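Local coordinates for protein GNA33 (Neisseria gonorrhoeae FA 1090, PDB 2G5D) that probably cleaves the glycosidic linkage between MurNAc and GlcNAc in peptidoglycan as a lytic transglycosylase, leaving a 1,6-anhydro bond in MurNAc, at residues Glu265-Ser270 / Gln308-Ile313. Residues are numbered along the deposited sequence; the frame is centred on the assembly and turned at random.
Sequences EHPYVS and QNPSYI
His266-Val269 and Gln308-Ser311 run in roughly opposing directions, 133° apart end to end, and their backbones share one weak hydrogen bond, from Ser311 N to Pro267 O (3.3 Å, with a bent N-H...O angle of 133°). Both lie in the MltA-specific insert domain, where they illustrate how two irregular loops can pack largely through side chains and a shared water: one leaves strand 255-263 for helix 271-276, the other leads from helix 302-306 into strand 313-317, the antiparallel neighbour of 255-263. Pro310 sits at the middle of the contact, its ring crossing that of Pro267 at about a right angle, CG to CG 3.8 Å, and its CD rests 3.1 Å from Pro267 O. At one flank Val269 packs its branched end on the carbonyl of Gln308, CB 3.4 Å from Gln308 O, while CG2 reaches Pro310 CD. At the other, His266 lays its CB against the CB of Pro310 (3.8 Å); with CG beside the backbone N (chi1 -70°), the imidazole turns away, and its NE2 is hydrogen-bonded to Tyr210 O. Asn264, just before Glu265, ties the second loop through Pro310 O and Tyr312 N. A water closes the contact, donating to His266 O at 2.8 Å and hydrogen-bonded to Ser311 OG at 2.9 Å.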
# COMPACT_ATOMS: atom_id res chain seq x y z
N GLU A 265 -14.24 3.11 -7.59
CA GLU A 265 -14.96 3.07 -6.31
C GLU A 265 -16.06 2.01 -6.19
O GLU A 265 -16.83 2.02 -5.22
CB GLU A 265 -15.47 4.47 -5.90
CG GLU A 265 -14.37 5.45 -5.49
CD GLU A 265 -13.76 5.14 -4.13
OE1 GLU A 265 -14.38 4.37 -3.37
OE2 GLU A 265 -12.66 5.67 -3.83
N HIS A 266 -16.14 1.10 -7.16
CA HIS A 266 -17.03 -0.04 -7.04
C HIS A 266 -16.40 -1.04 -6.06
O HIS A 266 -15.17 -1.08 -5.95
CB HIS A 266 -17.33 -0.67 -8.40
CG HIS A 266 -18.20 0.18 -9.27
ND1 HIS A 266 -19.58 0.21 -9.16
CD2 HIS A 266 -17.89 1.05 -10.27
CE1 HIS A 266 -20.07 1.05 -10.05
NE2 HIS A 266 -19.07 1.58 -10.73
N PRO A 267 -17.22 -1.80 -5.33
CA PRO A 267 -16.71 -2.66 -4.24
C PRO A 267 -15.68 -3.69 -4.67
O PRO A 267 -15.80 -4.29 -5.75
CB PRO A 267 -17.98 -3.36 -3.73
CG PRO A 267 -18.96 -3.24 -4.86
CD PRO A 267 -18.69 -1.89 -5.43
N TYR A 268 -14.68 -3.90 -3.83
CA TYR A 268 -13.76 -5.01 -4.01
C TYR A 268 -14.46 -6.33 -3.64
O TYR A 268 -15.07 -6.43 -2.57
CB TYR A 268 -12.48 -4.82 -3.19
CG TYR A 268 -11.69 -6.11 -3.01
CD1 TYR A 268 -11.82 -6.85 -1.83
CD2 TYR A 268 -10.87 -6.61 -4.02
CE1 TYR A 268 -11.13 -8.04 -1.65
CE2 TYR A 268 -10.17 -7.81 -3.86
CZ TYR A 268 -10.31 -8.52 -2.66
OH TYR A 268 -9.63 -9.70 -2.46
N VAL A 269 -14.38 -7.32 -4.53
CA VAL A 269 -14.82 -8.68 -4.23
C VAL A 269 -13.67 -9.65 -4.50
O VAL A 269 -13.03 -9.58 -5.54
CB VAL A 269 -16.07 -9.08 -5.06
CG1 VAL A 269 -16.40 -10.56 -4.88
CG2 VAL A 269 -17.27 -8.21 -4.68
N SER A 270 -13.41 -10.54 -3.54
CA SER A 270 -12.43 -11.60 -3.75
C SER A 270 -12.91 -12.65 -4.77
O SER A 270 -13.90 -13.35 -4.54
CB SER A 270 -12.08 -12.29 -2.42
OG SER A 270 -11.05 -13.24 -2.62
N GLN A 308 -16.55 -10.56 -11.43
CA GLN A 308 -17.14 -10.55 -10.08
C GLN A 308 -16.58 -9.44 -9.17
O GLN A 308 -17.26 -9.01 -8.24
CB GLN A 308 -16.98 -11.92 -9.40
CG GLN A 308 -17.70 -13.05 -10.12
CD GLN A 308 -19.19 -12.80 -10.30
OE1 GLN A 308 -19.88 -12.41 -9.37
NE2 GLN A 308 -19.69 -13.05 -11.52
N ASN A 309 -15.37 -8.97 -9.45
CA ASN A 309 -14.74 -7.84 -8.74
C ASN A 309 -15.01 -6.55 -9.51
O ASN A 309 -14.24 -6.21 -10.41
CB ASN A 309 -13.23 -8.09 -8.60
CG ASN A 309 -12.48 -6.96 -7.86
OD1 ASN A 309 -11.31 -6.68 -8.14
ND2 ASN A 309 -13.15 -6.31 -6.93
N PRO A 310 -16.10 -5.82 -9.18
CA PRO A 310 -16.43 -4.64 -10.01
C PRO A 310 -15.44 -3.47 -9.85
O PRO A 310 -15.42 -2.54 -10.68
CB PRO A 310 -17.84 -4.24 -9.53
CG PRO A 310 -17.93 -4.75 -8.14
CD PRO A 310 -17.07 -5.99 -8.07
N SER A 311 -14.63 -3.53 -8.78
CA SER A 311 -13.54 -2.58 -8.54
C SER A 311 -12.51 -2.61 -9.68
O SER A 311 -12.22 -3.66 -10.22
CB SER A 311 -12.86 -2.92 -7.22
OG SER A 311 -11.76 -2.06 -6.98
N TYR A 312 -11.99 -1.44 -10.04
CA TYR A 312 -11.04 -1.33 -11.14
C TYR A 312 -10.13 -0.17 -10.87
O TYR A 312 -10.58 0.93 -10.52
CB TYR A 312 -11.76 -1.13 -12.48
CG TYR A 312 -10.96 -1.54 -13.69
CD1 TYR A 312 -11.03 -2.85 -14.18
CD2 TYR A 312 -10.16 -0.63 -14.36
CE1 TYR A 312 -10.30 -3.25 -15.29
CE2 TYR A 312 -9.42 -1.00 -15.48
CZ TYR A 312 -9.50 -2.31 -15.94
OH TYR A 312 -8.80 -2.69 -17.06
N ILE A 313 -8.83 -0.42 -11.01
CA ILE A 313 -7.84 0.58 -10.68
C ILE A 313 -7.28 1.16 -11.97
O ILE A 313 -7.02 0.43 -12.93
CB ILE A 313 -6.74 0.02 -9.71
CG1 ILE A 313 -7.29 -0.08 -8.29
CG2 ILE A 313 -5.52 0.93 -9.64
CD1 ILE A 313 -8.05 -1.34 -8.01
O HOH W 1 -12.86 0.54 -6.23